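Local coordinates for endoribonuclease L-PSP/chorismate mutase-like domain-containing protein (Agrobacterium tumefaciens, PDB 3D01), which is of unknown function but belongs to the trimeric YjgF/chorismate mutase-like family, which includes putative endoribonucleases, at residues G16-L21 with A130-E135; L120-A125 with V155-I160. One frame throughout, in Å; residues are numbered along the deposited sequence.

In the fold
Interactions 1 and 2 share helix 118-133. Its C-terminal end meets the end of helix 3-21 in interaction 1, whereas its first half rests on strand 155-163 in interaction 2. The centres are about 16 Å apart and the nearest atoms about 5 Å, so the two do not touch. Along the chain the order is 16-21, 120-125, 130-135, 155-160, and the two contacts therefore cross. The centre of interaction 2 lies about 6 Å from the centre of the chain, and the contact is wholly buried; that of interaction 1 is about 12 Å out, and the contact is partly exposed. Together they set helix 118-133 between the mixed sheet and helix 3-21 within one YjgF-like unit.

Interaction 1 (G16-L21 with A130-E135)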
ATOM      1  N   GLY I  16      -0.876 -26.303  13.203  1.00 26.22           N
ATOM      2  CA  GLY I  16      -0.609 -27.665  12.756  1.00 26.03           C
ATOM      3  C   GLY I  16      -0.625 -27.779  11.242  1.00 25.66           C
ATOM      4  O   GLY I  16       0.225 -28.449  10.646  1.00 25.54           O
ATOM      5  N   ARG I  17      -1.601 -27.132  10.609  1.00 25.61           N
ATOM      6  CA  ARG I  17      -1.644 -27.062   9.149  1.00 25.74           C
ATOM      7  C   ARG I  17      -0.348 -26.458   8.587  1.00 24.43           C
ATOM      8  O   ARG I  17       0.163 -26.922   7.590  1.00 23.21           O
ATOM      9  CB  ARG I  17      -2.825 -26.242   8.691  1.00 25.55           C
ATOM     10  CG  ARG I  17      -4.167 -26.900   8.979  1.00 27.14           C
ATOM     11  CD  ARG I  17      -5.229 -26.187   8.217  1.00 30.60           C
ATOM     12  NE  ARG I  17      -6.567 -26.137   8.799  1.00 34.26           N
ATOM     13  CZ  ARG I  17      -7.446 -27.143   8.845  1.00 40.80           C
ATOM     14  NH1 ARG I  17      -7.121 -28.408   8.464  1.00 41.98           N
ATOM     15  NH2 ARG I  17      -8.665 -26.891   9.345  1.00 39.37           N
ATOM     16  N   LEU I  18       0.182 -25.463   9.271  1.00 24.31           N
ATOM     17  CA  LEU I  18       1.416 -24.830   8.817  1.00 24.89           C
ATOM     18  C   LEU I  18       2.598 -25.789   8.929  1.00 25.23           C
ATOM     19  O   LEU I  18       3.444 -25.840   8.032  1.00 25.28           O
ATOM     20  CB  LEU I  18       1.671 -23.578   9.627  1.00 24.44           C
ATOM     21  CG  LEU I  18       2.874 -22.727   9.220  1.00 25.07           C
ATOM     22  CD1 LEU I  18       2.765 -22.394   7.700  1.00 23.81           C
ATOM     23  CD2 LEU I  18       2.881 -21.488  10.135  1.00 25.32           C
ATOM     24  N   LYS I  19       2.675 -26.548  10.023  1.00 25.43           N
ATOM     25  CA  LYS I  19       3.699 -27.606  10.128  1.00 26.43           C
ATOM     26  C   LYS I  19       3.593 -28.664   9.006  1.00 26.61           C
ATOM     27  O   LYS I  19       4.597 -29.123   8.465  1.00 27.47           O
ATOM     28  CB  LYS I  19       3.639 -28.288  11.490  1.00 26.66           C
ATOM     29  CG  LYS I  19       3.953 -27.391  12.625  1.00 27.20           C
ATOM     30  CD  LYS I  19       3.984 -28.125  13.944  1.00 29.04           C
ATOM     31  CE  LYS I  19       4.177 -27.126  15.077  1.00 29.12           C
ATOM     32  NZ  LYS I  19       3.882 -27.679  16.421  1.00 30.34           N
ATOM     33  N   GLU I  20       2.372 -29.045   8.646  1.00 26.77           N
ATOM     34  CA  GLU I  20       2.159 -29.976   7.553  1.00 27.08           C
ATOM     35  C   GLU I  20       2.691 -29.416   6.246  1.00 27.04           C
ATOM     36  O   GLU I  20       3.007 -30.170   5.329  1.00 27.10           O
ATOM     37  CB  GLU I  20       0.689 -30.290   7.407  1.00 27.25           C
ATOM     38  CG  GLU I  20       0.122 -31.095   8.574  1.00 28.81           C
ATOM     39  CD  GLU I  20      -1.378 -31.298   8.473  1.00 29.63           C
ATOM     40  OE1 GLU I  20      -2.059 -30.566   7.737  1.00 34.86           O
ATOM     41  OE2 GLU I  20      -1.901 -32.194   9.155  1.00 35.34           O
ATOM     42  N   LEU I  21       2.778 -28.098   6.159  1.00 26.52           N
ATOM     43  CA  LEU I  21       3.330 -27.457   4.964  1.00 27.25           C
ATOM     44  C   LEU I  21       4.848 -27.296   5.033  1.00 27.88           C
ATOM     45  O   LEU I  21       5.486 -26.946   4.033  1.00 28.91           O
ATOM     46  CB  LEU I  21       2.682 -26.098   4.762  1.00 26.53           C
ATOM     47  CG  LEU I  21       1.243 -26.061   4.264  1.00 27.06           C
ATOM     48  CD1 LEU I  21       0.813 -24.583   4.082  1.00 27.68           C
ATOM     49  CD2 LEU I  21       1.087 -26.814   2.957  1.00 28.09           C
ATOM     50  N   ALA I 130      -4.080 -19.025   2.610  1.00 21.49           N
ATOM     51  CA  ALA I 130      -5.399 -19.618   2.377  1.00 22.00           C
ATOM     52  C   ALA I 130      -5.479 -21.063   2.878  1.00 23.24           C
ATOM     53  O   ALA I 130      -6.519 -21.452   3.469  1.00 24.16           O
ATOM     54  CB  ALA I 130      -5.769 -19.537   0.919  1.00 22.31           C
ATOM     55  N   THR I 131      -4.404 -21.844   2.693  1.00 23.06           N
ATOM     56  CA  THR I 131      -4.352 -23.234   3.187  1.00 23.74           C
ATOM     57  C   THR I 131      -4.474 -23.374   4.706  1.00 23.75           C
ATOM     58  O   THR I 131      -5.265 -24.179   5.190  1.00 24.34           O
ATOM     59  CB  THR I 131      -3.088 -23.977   2.706  1.00 23.81           C
ATOM     60  OG1 THR I 131      -3.097 -24.000   1.279  1.00 23.49           O
ATOM     61  CG2 THR I 131      -3.040 -25.425   3.242  1.00 23.96           C
ATOM     62  N   VAL I 132      -3.690 -22.603   5.437  1.00 23.16           N
ATOM     63  CA  VAL I 132      -3.594 -22.682   6.891  1.00 23.80           C
ATOM     64  C   VAL I 132      -4.835 -22.089   7.575  1.00 23.61           C
ATOM     65  O   VAL I 132      -5.279 -22.611   8.615  1.00 23.32           O
ATOM     66  CB  VAL I 132      -2.263 -22.001   7.351  1.00 24.27           C
ATOM     67  CG1 VAL I 132      -2.272 -21.696   8.796  1.00 29.40           C
ATOM     68  CG2 VAL I 132      -1.052 -22.885   6.961  1.00 23.91           C
ATOM     69  N   LEU I 133      -5.424 -21.049   6.965  1.00 23.32           N
ATOM     70  CA  LEU I 133      -6.556 -20.338   7.537  1.00 23.86           C
ATOM     71  C   LEU I 133      -7.899 -20.722   6.962  1.00 24.44           C
ATOM     72  O   LEU I 133      -8.926 -20.408   7.543  1.00 26.05           O
ATOM     73  CB  LEU I 133      -6.366 -18.826   7.391  1.00 23.86           C
ATOM     74  CG  LEU I 133      -5.209 -18.197   8.176  1.00 24.82           C
ATOM     75  CD1 LEU I 133      -5.164 -16.681   7.877  1.00 25.62           C
ATOM     76  CD2 LEU I 133      -5.276 -18.458   9.710  1.00 24.87           C
ATOM     77  N   GLY I 134      -7.915 -21.370   5.814  1.00 25.62           N
ATOM     78  CA  GLY I 134      -9.153 -21.629   5.099  1.00 26.86           C
ATOM     79  C   GLY I 134      -9.761 -20.388   4.483  1.00 27.65           C
ATOM     80  O   GLY I 134      -9.031 -19.447   4.116  1.00 26.03           O
ATOM     81  N   GLU I 135     -11.099 -20.373   4.360  1.00 29.29           N
ATOM     82  CA  GLU I 135     -11.794 -19.272   3.681  1.00 28.42           C
ATOM     83  C   GLU I 135     -11.403 -17.901   4.230  1.00 27.94           C
ATOM     84  O   GLU I 135     -11.219 -16.967   3.443  1.00 27.93           O
ATOM     85  CB  GLU I 135     -13.325 -19.445   3.700  1.00 30.44           C
ATOM     86  CG  GLU I 135     -14.159 -18.195   3.273  1.00 32.55           C
ATOM     87  CD  GLU I 135     -13.995 -17.811   1.787  1.00 40.32           C
ATOM     88  OE1 GLU I 135     -13.965 -18.736   0.922  1.00 44.64           O
ATOM     89  OE2 GLU I 135     -13.906 -16.586   1.486  1.00 46.13           O
TER
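With chi1 of V132 at 164°, its CG2 branch stands anti to the carbonyl carbon and meets helix 3-21 at L18, while R17, its CG beside the backbone N (chi1 -68°) and its chain bent at chi3 (-149°), passes over the end of helix 118-133. This is a helix-helix contact, joining the end of helix 3-21 to the last turn of helix 118-133. The nearest CA pair, R17 and V132 at 5.3 Å, brings the two helices near enough here for a side-chain methyl to press on a backbone. V132 CG2 does so, lying 3.6 Å from L18 CA, and it also meets L18 CB at 3.9 Å. The same methyl also receives L21 CD1 at 3.8 Å; this L21 branch reaches T131 CG2 at 4.0 Å. One valine branch thus serves both leucines, which continue the apolar patch onto L128, and L18 further onto F23 and L25. I14, on helix 3-21, touches V132 as well. The polar end of T131 is turned to its own helix, where OG1 bonds N127 O.

R17 contributes chiefly through CD, 3.6 Å from V132 O and equally near T131 O. Its guanidinium presents an edge to V132 O, nearly in plane, but NE stays 3.8 Å from that oxygen and no hydrogen bond results. Both carbonyls belong to the last turn of helix 118-133, just before G134 leaves helical geometry with positive phi. The contact is therefore dispersive in the main, with a positive charge near a helix C-terminus that may be mildly favourable electrostatically.

Interaction 2 (L120-A125 with V155-I160); sequences LVINGA and VEIDAI
V121, I122 and A125 meet V155 and I157 in the helix-on-sheet interface of the YjgF/chorismate mutase-like fold, where helix 118-133 lies across strand 155-163. The segment axes approach to 10.2 Å at a signed crossing angle of -54°; no hydrogen bond joins them, and every close pair is carbon to carbon. V121 and V155 lie alongside each other, running opposite ways, with V121 CG1 set 3.7 Å from V155 CG2. I122 serves two strand residues with a single methyl: chi2 of -54° folds its chain so that CD1 lies 3.8 Å from V155 CG1 and 4.1 Å from I157 CD1, the latter a tip-to-tip meeting.

All five residues are buried. Outside them, helix 70-91 closes one flank, with A73 against V121, A76 against V155, and C80 and I84 against I157. Strand 99-110 supplies V109 to V121 and I122, and L105 to I157. The strand itself is fixed by backbone hydrogen bonds on both sides, E156 and D158 pairing with F108 and N106, and I157 with Q50. The CB of E156 is directed away from the helix; the side chain packs on V144 of the third subunit, and OE2 makes a weak hydrogen bond with A143 N of that subunit. D158 OD2 forms a salt bridge with K104 NZ of the third subunit, and I160 packs on Y46 of the second. This strand thus faces helices on one side and neighbouring subunits on the other. The tightest point is where I157, extended at chi2 (-174°), pushes CD1 to 3.3 Å from A125 CB, inside normal carbon-carbon contact.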
ATOM      1  N   LEU I 120       2.948 -15.093  -9.692  1.00 16.12           N
ATOM      2  CA  LEU I 120       3.314 -16.469  -9.366  1.00 16.00           C
ATOM      3  C   LEU I 120       4.149 -16.527  -8.095  1.00 16.28           C
ATOM      4  O   LEU I 120       4.036 -17.483  -7.286  1.00 15.98           O
ATOM      5  CB  LEU I 120       4.082 -17.073 -10.522  1.00 16.11           C
ATOM      6  CG  LEU I 120       3.291 -17.136 -11.824  1.00 17.77           C
ATOM      7  CD1 LEU I 120       4.085 -18.000 -12.824  1.00 18.47           C
ATOM      8  CD2 LEU I 120       1.892 -17.640 -11.591  1.00 18.98           C
ATOM      9  N   VAL I 121       4.997 -15.518  -7.912  1.00 15.85           N
ATOM     10  CA  VAL I 121       5.835 -15.451  -6.715  1.00 15.62           C
ATOM     11  C   VAL I 121       4.986 -15.273  -5.474  1.00 15.61           C
ATOM     12  O   VAL I 121       5.133 -15.998  -4.500  1.00 16.37           O
ATOM     13  CB  VAL I 121       6.890 -14.329  -6.828  1.00 15.39           C
ATOM     14  CG1 VAL I 121       7.598 -14.098  -5.458  1.00 15.13           C
ATOM     15  CG2 VAL I 121       7.864 -14.665  -7.991  1.00 16.09           C
ATOM     16  N   ILE I 122       4.073 -14.319  -5.524  1.00 15.43           N
ATOM     17  CA  ILE I 122       3.245 -14.003  -4.372  1.00 15.65           C
ATOM     18  C   ILE I 122       2.228 -15.122  -4.126  1.00 15.43           C
ATOM     19  O   ILE I 122       1.791 -15.316  -2.992  1.00 15.41           O
ATOM     20  CB  ILE I 122       2.585 -12.612  -4.503  1.00 16.61           C
ATOM     21  CG1 ILE I 122       3.660 -11.519  -4.619  1.00 16.60           C
ATOM     22  CG2 ILE I 122       1.668 -12.342  -3.319  1.00 15.64           C
ATOM     23  CD1 ILE I 122       4.750 -11.479  -3.484  1.00 15.60           C
ATOM     24  N   ASN I 123       1.910 -15.897  -5.157  1.00 16.40           N
ATOM     25  CA  ASN I 123       1.097 -17.114  -4.955  1.00 17.34           C
ATOM     26  C   ASN I 123       1.680 -18.028  -3.878  1.00 17.94           C
ATOM     27  O   ASN I 123       0.908 -18.709  -3.197  1.00 19.61           O
ATOM     28  CB  ASN I 123       0.885 -17.901  -6.240  1.00 17.59           C
ATOM     29  CG  ASN I 123      -0.118 -17.232  -7.188  1.00 17.58           C
ATOM     30  OD1 ASN I 123      -0.838 -16.299  -6.813  1.00 20.96           O
ATOM     31  ND2 ASN I 123      -0.159 -17.709  -8.428  1.00 18.62           N
ATOM     32  N   GLY I 124       3.011 -18.042  -3.713  1.00 17.96           N
ATOM     33  CA  GLY I 124       3.668 -18.715  -2.554  1.00 18.04           C
ATOM     34  C   GLY I 124       3.019 -18.328  -1.217  1.00 18.03           C
ATOM     35  O   GLY I 124       2.628 -19.189  -0.410  1.00 18.97           O
ATOM     36  N   ALA I 125       2.852 -17.027  -0.991  1.00 17.42           N
ATOM     37  CA  ALA I 125       2.278 -16.511   0.260  1.00 17.23           C
ATOM     38  C   ALA I 125       0.775 -16.801   0.231  1.00 16.97           C
ATOM     39  O   ALA I 125       0.216 -17.367   1.170  1.00 18.22           O
ATOM     40  CB  ALA I 125       2.563 -14.984   0.415  1.00 16.23           C
ATOM     41  N   VAL I 155      11.784 -10.840  -1.632  1.00 14.34           N
ATOM     42  CA  VAL I 155      10.370 -10.541  -1.480  1.00 14.46           C
ATOM     43  C   VAL I 155      10.150  -9.889  -0.099  1.00 15.08           C
ATOM     44  O   VAL I 155      10.849 -10.218   0.882  1.00 15.56           O
ATOM     45  CB  VAL I 155       9.470 -11.836  -1.569  1.00 14.36           C
ATOM     46  CG1 VAL I 155       7.945 -11.464  -1.467  1.00 12.77           C
ATOM     47  CG2 VAL I 155       9.835 -12.698  -2.794  1.00 14.37           C
ATOM     48  N   GLU I 156       9.206  -8.969  -0.057  1.00 15.39           N
ATOM     49  CA  GLU I 156       8.705  -8.378   1.171  1.00 15.06           C
ATOM     50  C   GLU I 156       7.173  -8.267   1.042  1.00 15.65           C
ATOM     51  O   GLU I 156       6.624  -7.923  -0.029  1.00 15.34           O
ATOM     52  CB  GLU I 156       9.297  -6.990   1.383  1.00 15.43           C
ATOM     53  CG  GLU I 156       8.777  -6.246   2.582  1.00 16.19           C
ATOM     54  CD  GLU I 156       9.261  -4.765   2.622  1.00 16.93           C
ATOM     55  OE1 GLU I 156      10.303  -4.444   2.023  1.00 19.17           O
ATOM     56  OE2 GLU I 156       8.583  -3.912   3.244  1.00 22.32           O
ATOM     57  N   ILE I 157       6.486  -8.546   2.133  1.00 15.12           N
ATOM     58  CA  ILE I 157       5.022  -8.644   2.077  1.00 15.30           C
ATOM     59  C   ILE I 157       4.465  -8.062   3.359  1.00 15.77           C
ATOM     60  O   ILE I 157       4.878  -8.462   4.448  1.00 16.91           O
ATOM     61  CB  ILE I 157       4.489 -10.114   1.928  1.00 15.40           C
ATOM     62  CG1 ILE I 157       5.115 -10.889   0.747  1.00 13.59           C
ATOM     63  CG2 ILE I 157       2.939 -10.117   1.775  1.00 15.73           C
ATOM     64  CD1 ILE I 157       4.476 -12.293   0.500  1.00 16.33           C
ATOM     65  N   ASP I 158       3.554  -7.096   3.213  1.00 15.62           N
ATOM     66  CA  ASP I 158       2.829  -6.546   4.347  1.00 16.50           C
ATOM     67  C   ASP I 158       1.369  -7.023   4.287  1.00 16.46           C
ATOM     68  O   ASP I 158       0.953  -7.702   3.322  1.00 16.08           O
ATOM     69  CB  ASP I 158       2.997  -5.021   4.463  1.00 17.01           C
ATOM     70  CG  ASP I 158       2.231  -4.225   3.428  1.00 18.69           C
ATOM     71  OD1 ASP I 158       1.242  -4.708   2.812  1.00 21.75           O
ATOM     72  OD2 ASP I 158       2.646  -3.062   3.243  1.00 22.91           O
ATOM     73  N   ALA I 159       0.610  -6.712   5.336  1.00 16.70           N
ATOM     74  CA  ALA I 159      -0.745  -7.243   5.433  1.00 16.78           C
ATOM     75  C   ALA I 159      -1.649  -6.355   6.274  1.00 16.96           C
ATOM     76  O   ALA I 159      -1.197  -5.645   7.158  1.00 15.75           O
ATOM     77  CB  ALA I 159      -0.725  -8.646   6.027  1.00 17.34           C
ATOM     78  N   ILE I 160      -2.930  -6.432   5.956  1.00 17.60           N
ATOM     79  CA  ILE I 160      -3.993  -5.880   6.777  1.00 18.83           C
ATOM     80  C   ILE I 160      -4.943  -7.058   7.067  1.00 18.43           C
ATOM     81  O   ILE I 160      -5.367  -7.794   6.159  1.00 18.56           O
ATOM     82  CB  ILE I 160      -4.779  -4.779   6.053  1.00 18.00           C
ATOM     83  CG1 ILE I 160      -3.858  -3.648   5.587  1.00 19.61           C
ATOM     84  CG2 ILE I 160      -5.953  -4.306   6.909  1.00 18.62           C
ATOM     85  CD1 ILE I 160      -4.501  -2.744   4.548  1.00 21.87           C
TER